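PDB 3FRM: uncharacterized conserved protein from Staphylococcus epidermidis, which is of unknown function but carries an acetyltransferase (GNAT) domain and so probably binds acetyl-CoA and transfers its acetyl group. Local coordinates for residues E80-E84 and V85-K89; K108-K111 and E112-R115; Q202-G205 and S206-A210; R214-E218 and R219-L223. All coordinates share one frame; numbering follows the deposited sequence.

Contact 1 of 4, residues E80-E84 and V85-K89; sequences EKIDE and VLLEK. With SO4 (sulfate ion), chain J.
Helix 84-92 opens with an N-cap at Asp83, whose OD1 accepts a hydrogen bond from Val85 N at 2.9 Å. With CG anti to the backbone N (chi1 180°), the carboxylate lies beside the Val85 side chain, and the donor meets OD1 from above the carboxylate plane rather than within it. The Asp83 carbonyl starts the helical hydrogen bonding: its O receives Leu87 N at 2.9 Å in an almost straight bond (169°), and Leu86 N adds a weak one. One residue on, Glu88 N bonds Glu84 O at 2.8 Å. Ile82, just before the cap, closes a hydrophobic staple by setting its CB 4.0 Å from Leu87 CG. Its CG2 branch, anti to the backbone N, touches Leu86 CD2 at 3.5 Å. Ahead of this turn, Lys81 NZ holds sulfate O2 at 2.7 Å; the same ion is bound by Arg237 of the second subunit and by the amides of its Gly203, Gly205 and Ser206. Ile82 and Leu86 pack on Phe76, Leu86 also on Trp53 of helix 50-66, and Ile82 on Tyr247 of strand 241-251, while Leu87 packs against Gln200 of the second subunit.

Contact 2 of 4, residues K108-K111 and E112-R115; sequences KALK and ELSR
Leu110 and Leu113 meet where helix 107-111 runs out into a loop, the CD1 methyl of Leu110 lying 3.9 Å from Leu113 CD2. The two side chains share an unusual shape, chi1 at -98° in both, away from the staggered positions, and their branches cross at a slant. Leu113 also sets its CB 3.4 Å from Leu110 O. Glu112 swings its CG anti to the backbone N and then bends sharply at chi2 (-80°), which takes the carboxylate round to the edge of the Arg115 guanidinium. OE2 lies in the plane of that group, but at 3.8 Å from Arg115 NH2 the salt bridge is long. Arg115 curls back to get there, and its NH2 adds only a weak bond to Ser114 O. Lys111, by contrast, runs extended beyond CG and sends NZ to a weak bond with Asn217 O. The backbone unwinds in steps: Glu112 N still makes a helical bond to Lys108 O at 3.0 Å, Leu113 N reaches Leu110 O at 3.1 Å from well above the carbonyl plane, and Ser114 N closes a type I turn on Lys111 O at 3.2 Å. Ser114 OG is held from outside by Glu207 OE2, and Arg115 N by Glu207 OE1. The loop is thus probably fixed more by its backbone turn and Glu207 than by the long Glu112-Arg115 pair.

Contact 3 of 4, residues Q202-G205 and S206-A210; sequences QGIG and SEIQA. With SO4 (sulfate ion), chain H.
Ser206 carries its OG between the backbone N and the carbonyl carbon (chi1 81°), which turns the hydroxyl back toward the start of the helix, where it gives Gly203 O a weak hydrogen bond of 3.3 Å. Gly203 itself has a positive phi (101°), and this twist of the chain at the N-cap lets its amide face a bound sulfate while its carbonyl faces along the helix. Gly203 N donates to sulfate O4 at 2.7 Å. Sulfate O3 is gripped by two further amides: Ser206 N at 3.2 Å and Gly205 N at 2.6 Å, the latter bond short but bent and therefore weak. Ser206 N also has a weak bond to O1. Gly205, with no side chain, allows O3 to settle directly against the backbone, and Arg237 adds a positive charge to the same anion. The amide dipoles at this helix end would favour a negative group. Behind the site the helix is set by Glu207 N bonding Gly203 O at 3.0 Å and Gln209 N bonding Gly205 O at 2.9 Å. On the buried side Ile204 CG2 lies 4.1 Å from Ile208 CD1, and the pair packs on Val176 and Val179 of strand 174-183. The turn fits the Q/R-x-x-G-x-G/A motif of GNAT acetyltransferases, which binds the pyrophosphate of acetyl-CoA at the start of a helix, here that of a beta-alpha-beta unit; the sulfate, probably from the crystallisation liquor, is consistent with an anion occupying that place.

Contact 4 of 4, residues R214-E218 and R219-L223; sequences RMANE and RPVIL
Arg219 ties itself to the end of helix 204-216 by three hydrogen bonds, two of them to one oxygen. NE reaches Ala216 O at 2.9 Å in a nearly straight bond (170°), while Arg219 N comes to the same Ala216 O at 3.1 Å from the opposite face of the carbonyl. NH2 takes Met215 O, of a selenomethionine, at 3.0 Å. Both acceptors lie at the edge of the guanidinium and close to its plane, so two successive carbonyls near the end of the helix fix the orientation of the guanidinium. A bend at chi3 (-65°) folds the long side chain back over the turn it belongs to, and the third nitrogen, NH1, is held by Thr184 O. These bonds satisfy carbonyls near the helix C-terminus, where a positive charge is probably favourable. The main chain between Ala216 and Arg219 is a type II' turn, in which Asn217 leaves helical angles with a positive phi (67°). Outside the polar core, Ala216 CB touches Arg219 O at 3.4 Å and faces Val221 CG1 at 4.2 Å. Ile188 of strand 188-195 receives Met215, Ala216 and Val221, while Leu110 of helix 107-111 meets Val221. This is the tight helix-to-strand connection of a beta-alpha-beta crossover, returning the chain from helix 204-216 into strand 221-225, which lies parallel to strand 188-195 within the GNAT domain.

Contacts 3 and 4 mark the two ends of helix 204-216: the first is buried and binds an anion through backbone amides, the second is partly buried and uses an arginine side chain to bond carbonyl oxygens. Contact 2 is a surface turn laid against this helix, its centre about 9 Å from that of contact 3 and about 11 Å from that of contact 4. Contact 1, partly buried like contact 4, stands apart, its centre about 40 Å from that of contact 3 and across the chain's centre; like contact 3 it starts a helix, but with an aspartate cap. Through the dimer, it shares a sulfate with the Gly203, Gly205 and Ser206 amides of the second subunit.

Contact 1 of 4, residues E80-E84 and V85-K89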
loop_
_atom_site.group_PDB
_atom_site.type_symbol
_atom_site.label_atom_id
_atom_site.label_comp_id
_atom_site.label_asym_id
_atom_site.label_seq_id
_atom_site.Cartn_x
_atom_site.Cartn_y
_atom_site.Cartn_z
ATOM N N GLU A 80 16.070 -8.921 4.771
ATOM C CA GLU A 80 17.021 -8.348 5.723
ATOM C C GLU A 80 16.778 -6.855 5.970
ATOM O O GLU A 80 16.677 -6.113 5.017
ATOM C CB GLU A 80 18.440 -8.603 5.222
ATOM C CG GLU A 80 18.863 -10.082 5.465
ATOM C CD GLU A 80 20.264 -10.402 4.970
ATOM O OE1 GLU A 80 21.214 -9.627 5.227
ATOM O OE2 GLU A 80 20.425 -11.451 4.312
ATOM N N LYS A 81 16.639 -6.484 7.245
ATOM C CA LYS A 81 16.631 -5.127 7.793
ATOM C C LYS A 81 18.034 -4.568 7.749
ATOM O O LYS A 81 18.954 -5.299 8.006
ATOM C CB LYS A 81 16.219 -5.161 9.289
ATOM C CG LYS A 81 14.764 -5.638 9.590
ATOM C CD LYS A 81 13.714 -4.775 8.810
ATOM C CE LYS A 81 13.510 -3.376 9.397
ATOM N NZ LYS A 81 13.057 -3.421 10.831
ATOM N N ILE A 82 18.181 -3.285 7.426
ATOM C CA ILE A 82 19.471 -2.583 7.292
ATOM C C ILE A 82 19.947 -1.994 8.623
ATOM O O ILE A 82 19.157 -1.468 9.402
ATOM C CB ILE A 82 19.297 -1.429 6.306
ATOM C CG1 ILE A 82 18.579 -1.925 5.063
ATOM C CG2 ILE A 82 20.605 -0.797 5.892
ATOM C CD1 ILE A 82 18.313 -0.763 4.031
ATOM N N ASP A 83 21.236 -2.060 8.897
ATOM C CA ASP A 83 21.671 -1.561 10.187
ATOM C C ASP A 83 21.462 -0.046 10.268
ATOM O O ASP A 83 21.477 0.672 9.249
ATOM C CB ASP A 83 23.123 -1.929 10.482
ATOM C CG ASP A 83 23.579 -1.400 11.821
ATOM O OD1 ASP A 83 24.216 -0.322 11.821
ATOM O OD2 ASP A 83 23.245 -2.019 12.890
ATOM N N GLU A 84 21.241 0.424 11.485
ATOM C CA GLU A 84 21.041 1.826 11.761
ATOM C C GLU A 84 22.115 2.742 11.136
ATOM O O GLU A 84 21.819 3.748 10.470
ATOM C CB GLU A 84 21.022 2.052 13.263
ATOM C CG GLU A 84 20.642 3.488 13.586
ATOM C CD GLU A 84 21.218 3.958 14.899
ATOM O OE1 GLU A 84 20.908 3.311 15.952
ATOM O OE2 GLU A 84 21.966 4.981 14.866
ATOM N N VAL A 85 23.357 2.356 11.331
ATOM C CA VAL A 85 24.467 3.170 10.931
ATOM C C VAL A 85 24.471 3.407 9.403
ATOM O O VAL A 85 24.781 4.549 8.917
ATOM C CB VAL A 85 25.750 2.552 11.440
ATOM C CG1 VAL A 85 26.947 3.405 11.013
ATOM C CG2 VAL A 85 25.674 2.416 12.985
ATOM N N LEU A 86 24.063 2.361 8.668
ATOM C CA LEU A 86 24.022 2.411 7.226
ATOM C C LEU A 86 22.767 3.168 6.765
ATOM O O LEU A 86 22.812 3.936 5.786
ATOM C CB LEU A 86 24.099 0.991 6.662
ATOM C CG LEU A 86 23.820 0.820 5.155
ATOM C CD1 LEU A 86 24.769 1.641 4.367
ATOM C CD2 LEU A 86 23.923 -0.608 4.711
ATOM N N LEU A 87 21.630 2.950 7.448
ATOM C CA LEU A 87 20.439 3.737 7.153
ATOM C C LEU A 87 20.818 5.194 7.274
ATOM O O LEU A 87 20.481 5.997 6.405
ATOM C CB LEU A 87 19.311 3.467 8.123
ATOM C CG LEU A 87 18.453 2.224 7.818
ATOM C CD1 LEU A 87 17.532 1.922 9.031
ATOM C CD2 LEU A 87 17.659 2.370 6.506
ATOM N N GLU A 88 21.515 5.513 8.352
ATOM C CA GLU A 88 21.838 6.868 8.655
ATOM C C GLU A 88 22.662 7.472 7.534
ATOM O O GLU A 88 22.382 8.583 7.084
ATOM C CB GLU A 88 22.584 6.938 9.977
ATOM C CG GLU A 88 22.520 8.318 10.523
ATOM C CD GLU A 88 23.735 8.651 11.371
ATOM O OE1 GLU A 88 23.846 9.801 11.886
ATOM O OE2 GLU A 88 24.580 7.739 11.546
ATOM N N LYS A 89 23.625 6.732 7.027
ATOM C CA LYS A 89 24.378 7.209 5.897
ATOM C C LYS A 89 23.502 7.419 4.633
ATOM O O LYS A 89 23.644 8.445 3.906
ATOM C CB LYS A 89 25.489 6.237 5.576
ATOM C CG LYS A 89 26.415 6.758 4.496
ATOM C CD LYS A 89 27.653 7.385 5.089
ATOM C CE LYS A 89 27.346 8.589 5.892
ATOM N NZ LYS A 89 28.482 8.792 6.803
HETATM S S SO4 J . 10.528 -1.051 12.098
HETATM O O1 SO4 J . 9.606 -1.498 11.066
HETATM O O2 SO4 J . 11.890 -1.064 11.570
HETATM O O3 SO4 J . 10.187 0.318 12.499
HETATM O O4 SO4 J . 10.401 -1.816 13.335
#

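Contact 2 of 4, residues K108-K111 and E112-R115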
loop_
_atom_site.group_PDB
_atom_site.type_symbol
_atom_site.label_atom_id
_atom_site.label_comp_id
_atom_site.label_asym_id
_atom_site.label_seq_id
_atom_site.Cartn_x
_atom_site.Cartn_y
_atom_site.Cartn_z
ATOM N N LYS A 108 -4.857 -21.826 -9.898
ATOM C CA LYS A 108 -6.267 -22.156 -9.755
ATOM C C LYS A 108 -7.007 -21.014 -9.030
ATOM O O LYS A 108 -8.147 -20.691 -9.357
ATOM C CB LYS A 108 -6.418 -23.517 -9.025
ATOM C CG LYS A 108 -7.534 -23.600 -8.009
ATOM C CD LYS A 108 -7.827 -25.081 -7.610
ATOM C CE LYS A 108 -9.320 -25.363 -7.437
ATOM N NZ LYS A 108 -9.412 -26.711 -6.919
ATOM N N ALA A 109 -6.345 -20.390 -8.061
ATOM C CA ALA A 109 -6.983 -19.346 -7.266
ATOM C C ALA A 109 -7.341 -18.145 -8.149
ATOM O O ALA A 109 -8.328 -17.477 -7.905
ATOM C CB ALA A 109 -6.098 -18.933 -6.087
ATOM N N LEU A 110 -6.550 -17.894 -9.182
ATOM C CA LEU A 110 -6.830 -16.831 -10.149
ATOM C C LEU A 110 -7.839 -17.298 -11.217
ATOM O O LEU A 110 -8.613 -16.486 -11.752
ATOM C CB LEU A 110 -5.529 -16.409 -10.833
ATOM C CG LEU A 110 -4.668 -15.195 -10.442
ATOM C CD1 LEU A 110 -4.929 -14.535 -9.092
ATOM C CD2 LEU A 110 -3.192 -15.534 -10.586
ATOM N N LYS A 111 -7.818 -18.583 -11.564
ATOM C CA LYS A 111 -8.786 -19.121 -12.527
ATOM C C LYS A 111 -10.197 -18.881 -11.976
ATOM O O LYS A 111 -11.097 -18.394 -12.649
ATOM C CB LYS A 111 -8.598 -20.641 -12.681
ATOM C CG LYS A 111 -7.314 -21.090 -13.354
ATOM C CD LYS A 111 -7.258 -22.635 -13.532
ATOM C CE LYS A 111 -5.800 -23.015 -13.851
ATOM N NZ LYS A 111 -5.655 -24.441 -14.236
ATOM N N GLU A 112 -10.364 -19.269 -10.721
ATOM C CA GLU A 112 -11.597 -19.075 -9.957
ATOM C C GLU A 112 -12.175 -17.630 -10.056
ATOM O O GLU A 112 -13.374 -17.446 -9.877
ATOM C CB GLU A 112 -11.287 -19.415 -8.491
ATOM C CG GLU A 112 -12.490 -19.544 -7.618
ATOM C CD GLU A 112 -13.051 -18.191 -7.148
ATOM O OE1 GLU A 112 -12.304 -17.158 -7.177
ATOM O OE2 GLU A 112 -14.246 -18.181 -6.739
ATOM N N LEU A 113 -11.341 -16.615 -10.304
ATOM C CA LEU A 113 -11.840 -15.219 -10.285
ATOM C C LEU A 113 -12.789 -14.844 -11.422
ATOM O O LEU A 113 -13.486 -13.815 -11.358
ATOM C CB LEU A 113 -10.691 -14.243 -10.308
ATOM C CG LEU A 113 -10.189 -13.610 -9.024
ATOM C CD1 LEU A 113 -10.617 -14.308 -7.752
ATOM C CD2 LEU A 113 -8.695 -13.487 -9.121
ATOM N N SER A 114 -12.785 -15.667 -12.468
ATOM C CA SER A 114 -13.523 -15.371 -13.708
ATOM C C SER A 114 -15.014 -15.358 -13.494
ATOM O O SER A 114 -15.532 -16.161 -12.736
ATOM C CB SER A 114 -13.206 -16.356 -14.841
ATOM O OG SER A 114 -13.232 -15.638 -16.076
ATOM N N ARG A 115 -15.683 -14.422 -14.154
ATOM C CA ARG A 115 -17.119 -14.294 -14.043
ATOM C C ARG A 115 -17.812 -14.205 -15.419
ATOM O O ARG A 115 -19.029 -13.968 -15.504
ATOM C CB ARG A 115 -17.460 -13.104 -13.148
ATOM C CG ARG A 115 -18.205 -13.430 -11.835
ATOM C CD ARG A 115 -17.879 -14.783 -11.167
ATOM N NE ARG A 115 -17.608 -14.607 -9.728
ATOM C CZ ARG A 115 -16.902 -15.447 -8.957
ATOM N NH1 ARG A 115 -16.701 -15.164 -7.665
ATOM N NH2 ARG A 115 -16.382 -16.562 -9.462
#

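Contact 3 of 4, residues Q202-G205 and S206-A210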
loop_
_atom_site.group_PDB
_atom_site.type_symbol
_atom_site.label_atom_id
_atom_site.label_comp_id
_atom_site.label_asym_id
_atom_site.label_seq_id
_atom_site.Cartn_x
_atom_site.Cartn_y
_atom_site.Cartn_z
ATOM N N GLN A 202 -14.533 -2.921 -11.117
ATOM C CA GLN A 202 -15.717 -3.522 -11.769
ATOM C C GLN A 202 -15.474 -4.851 -12.498
ATOM O O GLN A 202 -16.275 -5.257 -13.352
ATOM C CB GLN A 202 -16.457 -2.505 -12.650
ATOM C CG GLN A 202 -15.797 -2.170 -13.955
ATOM C CD GLN A 202 -16.188 -0.746 -14.454
ATOM O OE1 GLN A 202 -15.956 0.267 -13.762
ATOM N NE2 GLN A 202 -16.772 -0.674 -15.650
ATOM N N GLY A 203 -14.395 -5.540 -12.121
ATOM C CA GLY A 203 -14.199 -6.941 -12.503
ATOM C C GLY A 203 -13.249 -7.100 -13.661
ATOM O O GLY A 203 -12.874 -8.217 -14.033
ATOM N N ILE A 204 -12.853 -5.972 -14.234
ATOM C CA ILE A 204 -11.896 -5.990 -15.317
ATOM C C ILE A 204 -10.523 -6.553 -14.931
ATOM O O ILE A 204 -9.980 -7.386 -15.680
ATOM C CB ILE A 204 -11.790 -4.639 -15.961
ATOM C CG1 ILE A 204 -13.179 -4.264 -16.520
ATOM C CG2 ILE A 204 -10.696 -4.669 -17.000
ATOM C CD1 ILE A 204 -13.247 -2.804 -17.013
ATOM N N GLY A 205 -9.948 -6.089 -13.808
ATOM C CA GLY A 205 -8.698 -6.649 -13.301
ATOM C C GLY A 205 -8.878 -8.140 -12.960
ATOM O O GLY A 205 -8.017 -8.983 -13.247
ATOM N N SER A 206 -9.989 -8.527 -12.369
ATOM C CA SER A 206 -10.014 -9.948 -12.069
ATOM C C SER A 206 -10.167 -10.828 -13.356
ATOM O O SER A 206 -9.646 -11.929 -13.395
ATOM C CB SER A 206 -11.003 -10.264 -10.975
ATOM O OG SER A 206 -12.265 -10.323 -11.567
ATOM N N GLU A 207 -10.767 -10.297 -14.435
ATOM C CA GLU A 207 -10.744 -11.021 -15.703
ATOM C C GLU A 207 -9.322 -11.220 -16.195
ATOM O O GLU A 207 -8.939 -12.330 -16.546
ATOM C CB GLU A 207 -11.664 -10.420 -16.777
ATOM C CG GLU A 207 -13.185 -10.754 -16.596
ATOM C CD GLU A 207 -13.550 -12.256 -16.525
ATOM O OE1 GLU A 207 -14.616 -12.596 -15.944
ATOM O OE2 GLU A 207 -12.786 -13.105 -17.047
ATOM N N ILE A 208 -8.522 -10.154 -16.151
ATOM C CA ILE A 208 -7.162 -10.200 -16.629
ATOM C C ILE A 208 -6.369 -11.192 -15.817
ATOM O O ILE A 208 -5.505 -11.914 -16.330
ATOM C CB ILE A 208 -6.495 -8.805 -16.592
ATOM C CG1 ILE A 208 -7.019 -7.952 -17.740
ATOM C CG2 ILE A 208 -4.973 -8.911 -16.617
ATOM C CD1 ILE A 208 -6.960 -6.400 -17.463
ATOM N N GLN A 209 -6.683 -11.260 -14.539
ATOM C CA GLN A 209 -5.930 -12.095 -13.672
ATOM C C GLN A 209 -6.228 -13.567 -13.966
ATOM O O GLN A 209 -5.312 -14.366 -14.086
ATOM C CB GLN A 209 -6.293 -11.745 -12.259
ATOM C CG GLN A 209 -5.240 -12.120 -11.311
ATOM C CD GLN A 209 -4.155 -11.114 -11.320
ATOM O OE1 GLN A 209 -4.422 -9.935 -11.365
ATOM N NE2 GLN A 209 -2.917 -11.567 -11.261
ATOM N N ALA A 210 -7.510 -13.916 -14.075
ATOM C CA ALA A 210 -7.897 -15.272 -14.382
ATOM C C ALA A 210 -7.348 -15.758 -15.715
ATOM O O ALA A 210 -7.045 -16.937 -15.866
ATOM C CB ALA A 210 -9.429 -15.419 -14.370
HETATM S S SO4 H . -11.394 -5.779 -10.095
HETATM O O1 SO4 H . -11.342 -7.199 -9.752
HETATM O O2 SO4 H . -10.546 -5.125 -9.112
HETATM O O3 SO4 H . -10.909 -5.642 -11.461
HETATM O O4 SO4 H . -12.749 -5.247 -9.943
#

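Contact 4 of 4, residues R214-E218 and R219-L223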
loop_
_atom_site.group_PDB
_atom_site.type_symbol
_atom_site.label_atom_id
_atom_site.label_comp_id
_atom_site.label_asym_id
_atom_site.label_seq_id
_atom_site.Cartn_x
_atom_site.Cartn_y
_atom_site.Cartn_z
ATOM N N ARG A 214 -5.174 -18.995 -16.352
ATOM C CA ARG A 214 -5.399 -20.062 -17.309
ATOM C C ARG A 214 -4.138 -20.340 -18.112
ATOM O O ARG A 214 -3.810 -21.497 -18.340
ATOM C CB ARG A 214 -6.620 -19.804 -18.218
ATOM C CG ARG A 214 -7.970 -19.936 -17.494
ATOM C CD ARG A 214 -9.169 -19.730 -18.414
ATOM N NE ARG A 214 -9.075 -18.516 -19.230
ATOM C CZ ARG A 214 -9.520 -17.315 -18.872
ATOM N NH1 ARG A 214 -10.117 -17.135 -17.694
ATOM N NH2 ARG A 214 -9.365 -16.284 -19.701
HETATM N N MSE A 215 -3.399 -19.301 -18.490
HETATM C CA MSE A 215 -2.097 -19.537 -19.097
HETATM C C MSE A 215 -1.155 -20.272 -18.170
HETATM O O MSE A 215 -0.369 -21.091 -18.619
HETATM C CB MSE A 215 -1.403 -18.253 -19.505
HETATM C CG MSE A 215 -2.087 -17.498 -20.560
HETATM SE SE MSE A 215 -1.102 -15.832 -20.847
HETATM C CE MSE A 215 -0.416 -15.442 -19.081
ATOM N N ALA A 216 -1.206 -19.992 -16.877
ATOM C CA ALA A 216 -0.177 -20.536 -16.010
ATOM C C ALA A 216 -0.149 -22.058 -15.946
ATOM O O ALA A 216 0.897 -22.651 -15.662
ATOM C CB ALA A 216 -0.277 -19.937 -14.638
ATOM N N ASN A 217 -1.293 -22.692 -16.213
ATOM C CA ASN A 217 -1.490 -24.112 -15.931
ATOM C C ASN A 217 -1.485 -24.373 -14.430
ATOM O O ASN A 217 -2.343 -23.856 -13.731
ATOM C CB ASN A 217 -0.457 -24.979 -16.643
ATOM C CG ASN A 217 -0.846 -25.289 -18.045
ATOM O OD1 ASN A 217 -0.416 -24.594 -18.983
ATOM N ND2 ASN A 217 -1.688 -26.326 -18.221
ATOM N N GLU A 218 -0.554 -25.183 -13.935
ATOM C CA GLU A 218 -0.369 -25.275 -12.498
ATOM C C GLU A 218 0.884 -24.530 -11.995
ATOM O O GLU A 218 1.271 -24.655 -10.811
ATOM C CB GLU A 218 -0.431 -26.736 -12.047
ATOM C CG GLU A 218 -1.857 -27.399 -12.286
ATOM C CD GLU A 218 -2.414 -28.118 -11.026
ATOM O OE1 GLU A 218 -2.073 -27.706 -9.872
ATOM O OE2 GLU A 218 -3.201 -29.102 -11.183
ATOM N N ARG A 219 1.512 -23.757 -12.884
ATOM C CA ARG A 219 2.573 -22.840 -12.461
ATOM C C ARG A 219 2.025 -21.785 -11.495
ATOM O O ARG A 219 0.983 -21.192 -11.754
ATOM C CB ARG A 219 3.241 -22.125 -13.644
ATOM C CG ARG A 219 4.126 -23.002 -14.500
ATOM C CD ARG A 219 4.574 -22.335 -15.798
ATOM N NE ARG A 219 3.502 -22.021 -16.755
ATOM C CZ ARG A 219 3.692 -21.468 -17.964
ATOM N NH1 ARG A 219 4.911 -21.158 -18.401
ATOM N NH2 ARG A 219 2.661 -21.185 -18.748
ATOM N N PRO A 220 2.702 -21.578 -10.356
ATOM C CA PRO A 220 2.394 -20.436 -9.515
ATOM C C PRO A 220 2.511 -19.114 -10.272
ATOM O O PRO A 220 3.355 -18.944 -11.196
ATOM C CB PRO A 220 3.520 -20.448 -8.463
ATOM C CG PRO A 220 4.102 -21.854 -8.501
ATOM C CD PRO A 220 3.493 -22.602 -9.650
ATOM N N VAL A 221 1.719 -18.139 -9.848
ATOM C CA VAL A 221 1.924 -16.835 -10.412
ATOM C C VAL A 221 2.364 -15.804 -9.389
ATOM O O VAL A 221 1.858 -15.807 -8.248
ATOM C CB VAL A 221 0.852 -16.400 -11.470
ATOM C CG1 VAL A 221 -0.365 -17.258 -11.441
ATOM C CG2 VAL A 221 0.587 -14.842 -11.482
ATOM N N ILE A 222 3.356 -15.004 -9.787
ATOM C CA ILE A 222 4.085 -14.213 -8.868
ATOM C C ILE A 222 4.385 -12.832 -9.443
ATOM O O ILE A 222 4.354 -12.608 -10.686
ATOM C CB ILE A 222 5.439 -14.881 -8.529
ATOM C CG1 ILE A 222 6.465 -14.614 -9.650
ATOM C CG2 ILE A 222 5.243 -16.376 -8.185
ATOM C CD1 ILE A 222 7.812 -15.253 -9.457
ATOM N N LEU A 223 4.624 -11.910 -8.518
ATOM C CA LEU A 223 4.833 -10.526 -8.821
ATOM C C LEU A 223 5.554 -9.876 -7.665
ATOM O O LEU A 223 5.520 -10.403 -6.521
ATOM C CB LEU A 223 3.517 -9.824 -9.032
ATOM C CG LEU A 223 2.607 -9.621 -7.834
ATOM C CD1 LEU A 223 2.828 -8.211 -7.314
ATOM C CD2 LEU A 223 1.144 -9.811 -8.240
#